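Local structure of flagellar basal body protein (Helicobacter pylori, 5NPY) at residues D148-K153 with T173-Q178; L157-R162 with V498-A503; G506-T511 with P542-D547. The protein is a hook protein of the bacterial flagellum, probably forming part of the flexible tubular joint that links the basal body to the filament. All coordinates share one frame; numbering follows the deposited sequence.

Contact 1 of 3, residues D148-K153 with T173-Q178; sequences DLKKIK and TLSPLQ
Asp-148 lies against Ser-175 and Leu-177, its CA 5.8 Å from that of Leu-177, in the FlgE/F/G D1 family region where strand 173-176 pairs antiparallel with strand 143-148. Followed outward, the aspartate first offers CB, which sits 3.5 Å from Ser-175 OG and 4.1 Å from Leu-177 CD2, so one methylene touches both a hydroxyl and a methyl. CG then stands opposite the backbone N (chi1 -179°), which carries the carboxylate along its own chain instead of into strand 173-176. At the tip the two oxygens part company. OD1 accepts the backbone N-H of Lys-150 at 2.8 Å, the donor lying 52° out of the carboxylate plane; this is an Asx turn, formed where the chain turns toward Lys-150. OD2 comes no nearer to the second segment than 4.0 Å, at Pro-176 O. Leu-177 CD2 packs on the backbone, 3.8 Å from Asp-148 N, while the Leu-177 side chain also touches Ala-503 and Ile-505 of strand 499-509. Within these residues the contact is by packing alone, and OD1 serves the turn of its own chain; the backbone bond of Ser-175 with Gly-146 pairs the two strands next to it.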
ATOM      1  N   ASP A 148     -26.331 -12.833  11.855  1.00 46.67           N
ATOM      2  CA  ASP A 148     -25.051 -13.268  12.396  1.00 41.40           C
ATOM      3  C   ASP A 148     -24.055 -13.315  11.242  1.00 44.11           C
ATOM      4  O   ASP A 148     -24.216 -14.120  10.319  1.00 37.05           O
ATOM      5  CB  ASP A 148     -25.211 -14.631  13.069  1.00 41.10           C
ATOM      6  CG  ASP A 148     -23.920 -15.149  13.687  1.00 52.46           C
ATOM      7  OD1 ASP A 148     -22.884 -14.440  13.635  1.00 43.88           O
ATOM      8  OD2 ASP A 148     -23.953 -16.271  14.251  1.00 57.48           O
ATOM      9  N   LEU A 149     -23.040 -12.436  11.269  1.00 43.59           N
ATOM     10  CA  LEU A 149     -22.016 -12.469  10.225  1.00 43.14           C
ATOM     11  C   LEU A 149     -21.083 -13.659  10.384  1.00 41.02           C
ATOM     12  O   LEU A 149     -20.370 -14.007   9.434  1.00 41.96           O
ATOM     13  CB  LEU A 149     -21.205 -11.170  10.207  1.00 41.29           C
ATOM     14  CG  LEU A 149     -21.847  -9.905   9.618  1.00 36.93           C
ATOM     15  CD1 LEU A 149     -20.859  -8.736   9.580  1.00 27.88           C
ATOM     16  CD2 LEU A 149     -22.370 -10.183   8.225  1.00 33.07           C
ATOM     17  N   LYS A 150     -21.086 -14.286  11.559  1.00 38.14           N
ATOM     18  CA  LYS A 150     -20.316 -15.497  11.827  1.00 45.96           C
ATOM     19  C   LYS A 150     -18.824 -15.221  11.708  1.00 47.69           C
ATOM     20  O   LYS A 150     -18.066 -15.988  11.109  1.00 58.25           O
ATOM     21  CB  LYS A 150     -20.755 -16.650  10.923  1.00 49.68           C
ATOM     22  CG  LYS A 150     -22.209 -17.044  11.135  1.00 55.89           C
ATOM     23  CD  LYS A 150     -22.524 -18.430  10.590  1.00 65.23           C
ATOM     24  CE  LYS A 150     -23.963 -18.843  10.912  1.00 70.98           C
ATOM     25  NZ  LYS A 150     -24.974 -17.959  10.244  1.00 73.88           N
ATOM     26  N   LYS A 151     -18.407 -14.105  12.286  1.00 42.70           N
ATOM     27  CA  LYS A 151     -17.004 -13.747  12.379  1.00 43.06           C
ATOM     28  C   LYS A 151     -16.411 -14.027  13.748  1.00 43.29           C
ATOM     29  O   LYS A 151     -15.210 -13.823  13.927  1.00 51.55           O
ATOM     30  CB  LYS A 151     -16.806 -12.261  12.053  1.00 33.73           C
ATOM     31  CG  LYS A 151     -17.275 -11.864  10.682  1.00 36.15           C
ATOM     32  CD  LYS A 151     -16.451 -10.720  10.174  1.00 40.72           C
ATOM     33  CE  LYS A 151     -17.240  -9.445  10.162  1.00 48.77           C
ATOM     34  NZ  LYS A 151     -16.330  -8.262  10.182  1.00 57.43           N
ATOM     35  N   ILE A 152     -17.213 -14.447  14.717  1.00 46.17           N
ATOM     36  CA  ILE A 152     -16.734 -14.697  16.072  1.00 56.63           C
ATOM     37  C   ILE A 152     -16.590 -16.199  16.247  1.00 57.55           C
ATOM     38  O   ILE A 152     -17.579 -16.939  16.230  1.00 58.55           O
ATOM     39  CB  ILE A 152     -17.655 -14.105  17.146  1.00 52.83           C
ATOM     40  CG1 ILE A 152     -17.503 -12.583  17.226  1.00 60.90           C
ATOM     41  CG2 ILE A 152     -17.317 -14.704  18.501  1.00 47.08           C
ATOM     42  CD1 ILE A 152     -18.264 -11.818  16.186  1.00 60.69           C
ATOM     43  N   LYS A 153     -15.349 -16.641  16.422  1.00 61.46           N
ATOM     44  CA  LYS A 153     -15.009 -18.034  16.678  1.00 65.41           C
ATOM     45  C   LYS A 153     -14.082 -18.059  17.877  1.00 68.94           C
ATOM     46  O   LYS A 153     -12.982 -17.499  17.811  1.00 74.62           O
ATOM     47  CB  LYS A 153     -14.321 -18.685  15.459  1.00 63.89           C
ATOM     48  CG  LYS A 153     -15.019 -18.488  14.112  1.00 75.19           C
ATOM     49  CD  LYS A 153     -16.457 -19.004  14.140  1.00 82.01           C
ATOM     50  CE  LYS A 153     -17.358 -18.240  13.174  1.00 75.27           C
ATOM     51  NZ  LYS A 153     -18.790 -18.351  13.571  1.00 68.11           N
ATOM     52  N   THR A 173     -31.704 -14.142   6.280  1.00 44.16           N
ATOM     53  CA  THR A 173     -31.762 -15.264   7.212  1.00 49.01           C
ATOM     54  C   THR A 173     -31.275 -14.807   8.580  1.00 49.55           C
ATOM     55  O   THR A 173     -30.110 -14.421   8.731  1.00 53.93           O
ATOM     56  CB  THR A 173     -30.936 -16.443   6.705  1.00 45.56           C
ATOM     57  OG1 THR A 173     -31.565 -16.989   5.538  1.00 58.10           O
ATOM     58  CG2 THR A 173     -30.818 -17.516   7.781  1.00 38.09           C
ATOM     59  N   LEU A 174     -32.165 -14.866   9.569  1.00 50.63           N
ATOM     60  CA  LEU A 174     -31.898 -14.390  10.919  1.00 45.80           C
ATOM     61  C   LEU A 174     -31.643 -15.566  11.848  1.00 41.83           C
ATOM     62  O   LEU A 174     -32.278 -16.616  11.716  1.00 41.11           O
ATOM     63  CB  LEU A 174     -33.078 -13.564  11.437  1.00 39.63           C
ATOM     64  CG  LEU A 174     -33.581 -12.514  10.447  1.00 42.59           C
ATOM     65  CD1 LEU A 174     -34.810 -11.776  11.000  1.00 39.11           C
ATOM     66  CD2 LEU A 174     -32.458 -11.532  10.069  1.00 28.01           C
ATOM     67  N   SER A 175     -30.731 -15.381  12.797  1.00 32.23           N
ATOM     68  CA  SER A 175     -30.397 -16.426  13.756  1.00 37.36           C
ATOM     69  C   SER A 175     -30.020 -15.758  15.072  1.00 43.00           C
ATOM     70  O   SER A 175     -29.922 -14.526  15.147  1.00 45.61           O
ATOM     71  CB  SER A 175     -29.263 -17.320  13.227  1.00 39.21           C
ATOM     72  OG  SER A 175     -27.999 -16.685  13.292  1.00 44.10           O
ATOM     73  N   PRO A 176     -29.832 -16.540  16.143  1.00 43.31           N
ATOM     74  CA  PRO A 176     -29.411 -15.943  17.413  1.00 38.03           C
ATOM     75  C   PRO A 176     -28.039 -15.302  17.308  1.00 47.92           C
ATOM     76  O   PRO A 176     -27.117 -15.862  16.711  1.00 53.05           O
ATOM     77  CB  PRO A 176     -29.392 -17.136  18.371  1.00 40.98           C
ATOM     78  CG  PRO A 176     -30.403 -18.041  17.825  1.00 47.60           C
ATOM     79  CD  PRO A 176     -30.234 -17.945  16.338  1.00 49.07           C
ATOM     80  N   LEU A 177     -27.913 -14.114  17.897  1.00 46.35           N
ATOM     81  CA  LEU A 177     -26.649 -13.388  17.922  1.00 48.27           C
ATOM     82  C   LEU A 177     -25.825 -13.805  19.133  1.00 52.40           C
ATOM     83  O   LEU A 177     -26.348 -13.919  20.245  1.00 57.19           O
ATOM     84  CB  LEU A 177     -26.899 -11.880  17.951  1.00 41.06           C
ATOM     85  CG  LEU A 177     -27.778 -11.417  16.793  1.00 44.47           C
ATOM     86  CD1 LEU A 177     -27.825  -9.891  16.724  1.00 48.49           C
ATOM     87  CD2 LEU A 177     -27.306 -12.025  15.459  1.00 40.27           C
ATOM     88  N   GLN A 178     -24.532 -14.030  18.913  1.00 59.29           N
ATOM     89  CA  GLN A 178     -23.618 -14.457  19.973  1.00 60.89           C
ATOM     90  C   GLN A 178     -22.386 -13.555  19.955  1.00 55.89           C
ATOM     91  O   GLN A 178     -21.484 -13.722  19.126  1.00 49.77           O
ATOM     92  CB  GLN A 178     -23.228 -15.920  19.812  1.00 63.56           C
ATOM     93  CG  GLN A 178     -22.382 -16.438  20.964  1.00 69.75           C
ATOM     94  CD  GLN A 178     -21.721 -17.772  20.669  1.00 68.78           C
ATOM     95  OE1 GLN A 178     -21.655 -18.212  19.516  1.00 71.56           O
ATOM     96  NE2 GLN A 178     -21.225 -18.425  21.715  1.00 59.76           N
TER

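Contact 2 of 3, residues L157-R162 with V498-A503; sequences LNSTAR and VVEPVA
The chain directions of 157-162, which has no regular helix or strand, and of strand residues 499-502 stand 102° apart, with Ser-159 and Glu-500 CA atoms 7.7 Å from each other, so side chains must span the gap. Glu-500 does most of this. Its CG lies opposite the carbonyl carbon (chi1 -53°) and the chain runs extended beyond it, delivering a carboxylate to the hydroxyl of Ser-159 and, weakly, the backbone N of Thr-160. Ser-159 OG donates to Glu-500 OE2 at 2.6 Å on the syn lone pair, the side of the other oxygen, and Thr-160 N gives Glu-500 OE1 a weak bond of 3.4 Å. OE1 also takes a salt bridge from Lys-151, and Tyr-185 OH adds a weak bond to OE2; this buried carboxylate is therefore met on both oxygens, which would favour its charged form.

Strand 499-509 pairs antiparallel with 143-148 and 489-494, so a late part of the chain joins the D1-family strands, and a classic beta bulge at Val-502 and Ala-503, both facing Ile-490, interrupts its regular pairing next to this site. Leu-157 reaches the same strand by two branches: CD1 packs on Val-502 CG1 at 3.5 Å, and CD2 lies against Glu-500 OE1.

Arg-162 approaches from the first turn of helix 162-168. Bends at its second and third torsions fold the chain back so that Pro-501 CD sits 3.6 Å above the guanidinium plane, over the centre of one face, while Glu-500 CD lies at the edge, in plane. Arg-162 NH2 gives Val-499 O a weak bond of 3.1 Å. Arg-162 NH2 lies 4.3 Å from Glu-500 OE2, beyond a salt bridge, and the guanidinium and carboxylate planes are 62° apart; the stronger ionic partner of Arg-162 is Asp-165, through NH1.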
ATOM      1  N   LEU A 157     -12.425 -12.569  17.124  1.00 48.39           N
ATOM      2  CA  LEU A 157     -12.984 -12.122  15.864  1.00 57.40           C
ATOM      3  C   LEU A 157     -12.031 -12.503  14.740  1.00 58.66           C
ATOM      4  O   LEU A 157     -10.806 -12.427  14.892  1.00 53.30           O
ATOM      5  CB  LEU A 157     -13.236 -10.609  15.879  1.00 53.75           C
ATOM      6  CG  LEU A 157     -13.915 -10.002  14.644  1.00 50.61           C
ATOM      7  CD1 LEU A 157     -14.697  -8.759  15.003  1.00 44.25           C
ATOM      8  CD2 LEU A 157     -12.920  -9.674  13.536  1.00 52.59           C
ATOM      9  N   ASN A 158     -12.606 -12.926  13.616  1.00 56.61           N
ATOM     10  CA  ASN A 158     -11.857 -13.288  12.421  1.00 52.89           C
ATOM     11  C   ASN A 158     -12.203 -12.293  11.324  1.00 53.25           C
ATOM     12  O   ASN A 158     -13.353 -12.234  10.869  1.00 52.76           O
ATOM     13  CB  ASN A 158     -12.155 -14.729  11.994  1.00 55.12           C
ATOM     14  CG  ASN A 158     -11.560 -15.747  12.950  1.00 63.62           C
ATOM     15  OD1 ASN A 158     -11.223 -15.418  14.085  1.00 65.25           O
ATOM     16  ND2 ASN A 158     -11.423 -16.987  12.495  1.00 72.33           N
ATOM     17  N   SER A 159     -11.200 -11.526  10.908  1.00 58.33           N
ATOM     18  CA  SER A 159     -11.379 -10.408   9.990  1.00 63.27           C
ATOM     19  C   SER A 159     -12.021 -10.833   8.671  1.00 59.78           C
ATOM     20  O   SER A 159     -11.781 -11.929   8.156  1.00 54.75           O
ATOM     21  CB  SER A 159     -10.020  -9.772   9.702  1.00 63.84           C
ATOM     22  OG  SER A 159     -10.157  -8.468   9.172  1.00 53.00           O
ATOM     23  N   THR A 160     -12.831  -9.934   8.113  1.00 65.22           N
ATOM     24  CA  THR A 160     -13.319 -10.058   6.746  1.00 71.21           C
ATOM     25  C   THR A 160     -13.217  -8.702   6.061  1.00 77.61           C
ATOM     26  O   THR A 160     -12.904  -7.685   6.688  1.00 74.60           O
ATOM     27  CB  THR A 160     -14.768 -10.569   6.677  1.00 66.30           C
ATOM     28  OG1 THR A 160     -15.619  -9.708   7.442  1.00 71.48           O
ATOM     29  CG2 THR A 160     -14.877 -11.988   7.196  1.00 56.17           C
ATOM     30  N   ALA A 161     -13.491  -8.700   4.757  1.00 83.66           N
ATOM     31  CA  ALA A 161     -13.454  -7.492   3.943  1.00 80.22           C
ATOM     32  C   ALA A 161     -14.786  -6.756   4.024  1.00 70.26           C
ATOM     33  O   ALA A 161     -15.851  -7.374   3.963  1.00 67.57           O
ATOM     34  CB  ALA A 161     -13.132  -7.831   2.485  1.00 79.78           C
ATOM     35  N   ARG A 162     -14.711  -5.426   4.144  1.00 64.92           N
ATOM     36  CA  ARG A 162     -15.905  -4.621   4.394  1.00 67.75           C
ATOM     37  C   ARG A 162     -16.926  -4.737   3.266  1.00 73.60           C
ATOM     38  O   ARG A 162     -18.131  -4.600   3.511  1.00 76.53           O
ATOM     39  CB  ARG A 162     -15.517  -3.155   4.601  1.00 64.87           C
ATOM     40  CG  ARG A 162     -16.621  -2.299   5.198  1.00 65.71           C
ATOM     41  CD  ARG A 162     -17.018  -2.789   6.588  1.00 67.51           C
ATOM     42  NE  ARG A 162     -15.918  -2.703   7.546  1.00 70.47           N
ATOM     43  CZ  ARG A 162     -15.239  -3.744   8.029  1.00 74.73           C
ATOM     44  NH1 ARG A 162     -15.538  -4.989   7.664  1.00 65.88           N
ATOM     45  NH2 ARG A 162     -14.253  -3.536   8.893  1.00 81.78           N
ATOM     46  N   VAL A 498      -8.887  -1.458  14.813  1.00 56.36           N
ATOM     47  CA  VAL A 498      -9.772  -2.085  13.840  1.00 52.06           C
ATOM     48  C   VAL A 498     -11.193  -2.044  14.378  1.00 55.33           C
ATOM     49  O   VAL A 498     -11.438  -2.378  15.545  1.00 54.99           O
ATOM     50  CB  VAL A 498      -9.352  -3.532  13.534  1.00 41.99           C
ATOM     51  CG1 VAL A 498     -10.256  -4.099  12.488  1.00 38.72           C
ATOM     52  CG2 VAL A 498      -7.913  -3.578  13.067  1.00 44.39           C
ATOM     53  N   VAL A 499     -12.123  -1.633  13.521  1.00 53.99           N
ATOM     54  CA  VAL A 499     -13.546  -1.579  13.823  1.00 53.17           C
ATOM     55  C   VAL A 499     -14.268  -2.343  12.721  1.00 51.37           C
ATOM     56  O   VAL A 499     -14.318  -1.885  11.571  1.00 51.80           O
ATOM     57  CB  VAL A 499     -14.058  -0.137  13.918  1.00 50.46           C
ATOM     58  CG1 VAL A 499     -15.568  -0.121  14.007  1.00 54.35           C
ATOM     59  CG2 VAL A 499     -13.430   0.562  15.115  1.00 51.94           C
ATOM     60  N   GLU A 500     -14.814  -3.504  13.059  1.00 50.54           N
ATOM     61  CA  GLU A 500     -15.531  -4.285  12.067  1.00 48.94           C
ATOM     62  C   GLU A 500     -16.904  -4.635  12.612  1.00 37.82           C
ATOM     63  O   GLU A 500     -17.030  -5.021  13.778  1.00 44.24           O
ATOM     64  CB  GLU A 500     -14.793  -5.584  11.697  1.00 51.13           C
ATOM     65  CG  GLU A 500     -13.348  -5.387  11.275  1.00 55.31           C
ATOM     66  CD  GLU A 500     -12.734  -6.642  10.687  1.00 59.49           C
ATOM     67  OE1 GLU A 500     -13.410  -7.697  10.669  1.00 59.11           O
ATOM     68  OE2 GLU A 500     -11.573  -6.567  10.238  1.00 61.70           O
ATOM     69  N   PRO A 501     -17.944  -4.514  11.797  1.00 36.61           N
ATOM     70  CA  PRO A 501     -19.248  -5.018  12.212  1.00 37.60           C
ATOM     71  C   PRO A 501     -19.193  -6.529  12.373  1.00 39.09           C
ATOM     72  O   PRO A 501     -18.373  -7.206  11.749  1.00 34.72           O
ATOM     73  CB  PRO A 501     -20.171  -4.598  11.065  1.00 40.23           C
ATOM     74  CG  PRO A 501     -19.264  -4.487   9.885  1.00 40.72           C
ATOM     75  CD  PRO A 501     -17.960  -3.992  10.419  1.00 38.02           C
ATOM     76  N   VAL A 502     -20.055  -7.048  13.249  1.00 38.78           N
ATOM     77  CA  VAL A 502     -20.171  -8.489  13.463  1.00 43.44           C
ATOM     78  C   VAL A 502     -21.594  -9.006  13.327  1.00 42.21           C
ATOM     79  O   VAL A 502     -21.780 -10.214  13.117  1.00 42.16           O
ATOM     80  CB  VAL A 502     -19.593  -8.882  14.842  1.00 41.31           C
ATOM     81  CG1 VAL A 502     -18.179  -8.341  15.002  1.00 37.84           C
ATOM     82  CG2 VAL A 502     -20.487  -8.370  15.969  1.00 41.98           C
ATOM     83  N   ALA A 503     -22.621  -8.159  13.446  1.00 52.02           N
ATOM     84  CA  ALA A 503     -24.016  -8.586  13.435  1.00 43.54           C
ATOM     85  C   ALA A 503     -24.904  -7.369  13.210  1.00 44.73           C
ATOM     86  O   ALA A 503     -24.432  -6.230  13.144  1.00 38.13           O
ATOM     87  CB  ALA A 503     -24.393  -9.296  14.742  1.00 34.53           C
TER

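Contact 3 of 3, residues G506-T511 with P542-D547; sequences GILAFT and PILGWD
Gly-506 CA lies at the edge of the Trp-546 indole, 4.1 Å from CZ3, and Leu-544 CG stands over one face of the ring, 3.7 Å above the plane and displaced toward the rim. The ring of Phe-510 meets Pro-542 obliquely, Phe-510 CE2 lying 3.7 Å from Pro-542 CB. Arg-504 makes a cation-pi contact with the indole, whose NE1 donates to Gly-171 O, and Phe-510 also meets the ring of Trp-96. Between these aromatic ends runs a short antiparallel ladder. Ala-509 and Ile-543 form a hydrogen-bonded pair: Ala-509 N donates to Ile-543 O in the carbonyl plane, nearly straight at 166°, and Ile-543 N donates back to Ala-509 O at 2.7 Å. Leu-508 and Leu-544 make the neighbouring non-hydrogen-bonded pair, and their side chains touch on one face, Leu-508 CD2 to Leu-544 CD1 4.2 Å. The Ala-509 and Ile-543 side chains occupy the other face, from which Ile-543 CD1 extends to Thr-511 CG2 at 3.8 Å. Past the pairs the bonding weakens: Gly-545 N reaches Ile-507 O with an N-H...O angle of only 119°.

Strand 543-544 is thus paired with the last residues of strand 499-509, and the leucine face of the pair is covered by strand 107-109, through Met-107 and Ile-109, and by Val-98 of strand 97-100.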
ATOM      1  N   GLY A 506     -32.151  -8.131  14.297  1.00 35.81           N
ATOM      2  CA  GLY A 506     -33.320  -8.393  13.477  1.00 26.28           C
ATOM      3  C   GLY A 506     -34.434  -7.395  13.751  1.00 35.09           C
ATOM      4  O   GLY A 506     -34.680  -6.997  14.896  1.00 30.57           O
ATOM      5  N   ILE A 507     -35.092  -6.967  12.673  1.00 30.27           N
ATOM      6  CA  ILE A 507     -36.271  -6.110  12.724  1.00 33.57           C
ATOM      7  C   ILE A 507     -37.232  -6.613  11.657  1.00 38.09           C
ATOM      8  O   ILE A 507     -36.827  -6.850  10.516  1.00 37.71           O
ATOM      9  CB  ILE A 507     -35.935  -4.622  12.486  1.00 26.85           C
ATOM     10  CG1 ILE A 507     -35.122  -4.045  13.642  1.00 33.98           C
ATOM     11  CG2 ILE A 507     -37.208  -3.800  12.324  1.00 31.32           C
ATOM     12  CD1 ILE A 507     -35.952  -3.721  14.876  1.00 36.78           C
ATOM     13  N   LEU A 508     -38.493  -6.795  12.024  1.00 46.41           N
ATOM     14  CA  LEU A 508     -39.517  -7.236  11.087  1.00 43.24           C
ATOM     15  C   LEU A 508     -40.763  -6.384  11.275  1.00 48.40           C
ATOM     16  O   LEU A 508     -41.112  -6.019  12.403  1.00 45.98           O
ATOM     17  CB  LEU A 508     -39.866  -8.722  11.266  1.00 38.11           C
ATOM     18  CG  LEU A 508     -38.728  -9.715  11.009  1.00 43.14           C
ATOM     19  CD1 LEU A 508     -39.087 -11.068  11.567  1.00 44.31           C
ATOM     20  CD2 LEU A 508     -38.417  -9.819   9.520  1.00 52.54           C
ATOM     21  N   ALA A 509     -41.420  -6.063  10.165  1.00 50.62           N
ATOM     22  CA  ALA A 509     -42.639  -5.272  10.166  1.00 52.84           C
ATOM     23  C   ALA A 509     -43.762  -6.056   9.500  1.00 50.84           C
ATOM     24  O   ALA A 509     -43.547  -7.105   8.886  1.00 45.17           O
ATOM     25  CB  ALA A 509     -42.433  -3.927   9.458  1.00 48.71           C
ATOM     26  N   PHE A 510     -44.973  -5.525   9.632  1.00 48.76           N
ATOM     27  CA  PHE A 510     -46.158  -6.133   9.059  1.00 46.37           C
ATOM     28  C   PHE A 510     -47.084  -5.031   8.587  1.00 50.48           C
ATOM     29  O   PHE A 510     -47.085  -3.928   9.137  1.00 49.35           O
ATOM     30  CB  PHE A 510     -46.898  -7.013  10.064  1.00 48.82           C
ATOM     31  CG  PHE A 510     -46.045  -8.076  10.685  1.00 48.87           C
ATOM     32  CD1 PHE A 510     -45.259  -7.794  11.792  1.00 44.37           C
ATOM     33  CD2 PHE A 510     -46.042  -9.366  10.170  1.00 49.34           C
ATOM     34  CE1 PHE A 510     -44.478  -8.781  12.368  1.00 48.01           C
ATOM     35  CE2 PHE A 510     -45.266 -10.356  10.742  1.00 45.35           C
ATOM     36  CZ  PHE A 510     -44.479 -10.064  11.838  1.00 45.32           C
ATOM     37  N   THR A 511     -47.877  -5.339   7.564  1.00 51.86           N
ATOM     38  CA  THR A 511     -48.880  -4.385   7.112  1.00 52.74           C
ATOM     39  C   THR A 511     -50.100  -4.347   8.023  1.00 54.33           C
ATOM     40  O   THR A 511     -50.933  -3.444   7.877  1.00 52.70           O
ATOM     41  CB  THR A 511     -49.319  -4.704   5.679  1.00 54.19           C
ATOM     42  OG1 THR A 511     -49.871  -6.031   5.627  1.00 50.88           O
ATOM     43  CG2 THR A 511     -48.137  -4.582   4.709  1.00 50.50           C
ATOM     44  N   PRO A 542     -44.106 -11.418   7.142  1.00 52.98           N
ATOM     45  CA  PRO A 542     -43.184 -10.482   7.792  1.00 49.36           C
ATOM     46  C   PRO A 542     -42.349  -9.764   6.755  1.00 49.28           C
ATOM     47  O   PRO A 542     -41.887 -10.360   5.781  1.00 54.44           O
ATOM     48  CB  PRO A 542     -42.330 -11.387   8.685  1.00 41.18           C
ATOM     49  CG  PRO A 542     -42.330 -12.693   7.967  1.00 48.76           C
ATOM     50  CD  PRO A 542     -43.701 -12.819   7.357  1.00 48.99           C
ATOM     51  N   ILE A 543     -42.177  -8.467   6.961  1.00 49.25           N
ATOM     52  CA  ILE A 543     -41.428  -7.621   6.043  1.00 46.99           C
ATOM     53  C   ILE A 543     -40.052  -7.370   6.651  1.00 51.77           C
ATOM     54  O   ILE A 543     -39.943  -6.795   7.744  1.00 49.56           O
ATOM     55  CB  ILE A 543     -42.174  -6.305   5.771  1.00 47.27           C
ATOM     56  CG1 ILE A 543     -43.635  -6.585   5.411  1.00 44.93           C
ATOM     57  CG2 ILE A 543     -41.477  -5.506   4.675  1.00 43.32           C
ATOM     58  CD1 ILE A 543     -44.545  -5.376   5.595  1.00 46.35           C
ATOM     59  N   LEU A 544     -39.007  -7.826   5.957  1.00 52.32           N
ATOM     60  CA  LEU A 544     -37.635  -7.610   6.403  1.00 49.97           C
ATOM     61  C   LEU A 544     -37.412  -6.132   6.676  1.00 48.95           C
ATOM     62  O   LEU A 544     -37.788  -5.279   5.870  1.00 52.45           O
ATOM     63  CB  LEU A 544     -36.658  -8.111   5.340  1.00 50.70           C
ATOM     64  CG  LEU A 544     -35.282  -8.626   5.764  1.00 47.02           C
ATOM     65  CD1 LEU A 544     -35.430  -9.882   6.584  1.00 37.56           C
ATOM     66  CD2 LEU A 544     -34.424  -8.896   4.534  1.00 48.30           C
ATOM     67  N   GLY A 545     -36.805  -5.834   7.827  1.00 41.57           N
ATOM     68  CA  GLY A 545     -36.813  -4.476   8.348  1.00 42.93           C
ATOM     69  C   GLY A 545     -36.024  -3.477   7.531  1.00 43.56           C
ATOM     70  O   GLY A 545     -36.246  -2.270   7.673  1.00 41.11           O
ATOM     71  N   TRP A 546     -35.130  -3.950   6.668  1.00 43.26           N
ATOM     72  CA  TRP A 546     -34.166  -3.114   5.973  1.00 41.04           C
ATOM     73  C   TRP A 546     -34.255  -3.356   4.475  1.00 47.76           C
ATOM     74  O   TRP A 546     -34.607  -4.452   4.031  1.00 52.16           O
ATOM     75  CB  TRP A 546     -32.741  -3.401   6.465  1.00 30.80           C
ATOM     76  CG  TRP A 546     -32.417  -4.885   6.549  1.00 40.88           C
ATOM     77  CD1 TRP A 546     -32.084  -5.722   5.512  1.00 38.10           C
ATOM     78  CD2 TRP A 546     -32.398  -5.696   7.735  1.00 38.93           C
ATOM     79  NE1 TRP A 546     -31.857  -6.996   5.982  1.00 35.41           N
ATOM     80  CE2 TRP A 546     -32.040  -7.009   7.341  1.00 44.05           C
ATOM     81  CE3 TRP A 546     -32.652  -5.442   9.087  1.00 31.16           C
ATOM     82  CZ2 TRP A 546     -31.918  -8.061   8.258  1.00 42.53           C
ATOM     83  CZ3 TRP A 546     -32.530  -6.483   9.992  1.00 36.18           C
ATOM     84  CH2 TRP A 546     -32.171  -7.779   9.574  1.00 39.22           C
ATOM     85  N   ASP A 547     -33.903  -2.331   3.701  1.00 56.33           N
ATOM     86  CA  ASP A 547     -33.998  -2.375   2.244  1.00 66.95           C
ATOM     87  C   ASP A 547     -32.787  -3.098   1.649  1.00 79.31           C
ATOM     88  O   ASP A 547     -31.973  -3.696   2.359  1.00 81.78           O
ATOM     89  CB  ASP A 547     -34.142  -0.961   1.689  1.00 65.55           C
ATOM     90  CG  ASP A 547     -33.278   0.047   2.430  1.00 68.41           C
ATOM     91  OD1 ASP A 547     -33.494   1.262   2.240  1.00 61.55           O
ATOM     92  OD2 ASP A 547     -32.395  -0.370   3.213  1.00 76.57           O
TER

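How the contacts relate
Contact 3 is the buried member, with eight of eleven touching residues buried, whereas contacts 1 and 2 are partly buried. Contacts 2 and 3 use successive parts of strand 499-509, their centres about 25 Å apart; the former engages it through a carboxylate and guanidinium, the latter through backbone pairing and apolar side chains. Contact 1 has no hydrogen bond between its own segments, yet it meets contact 2 directly: Lys-151 NZ lies 3.0 Å from Glu-500 OE1 in a salt bridge. Toward contact 3 its link is apolar, Leu-174 CD2 to Trp-546 CH2 at 3.8 Å. Polar chemistry thus concentrates around the loop of contact 2.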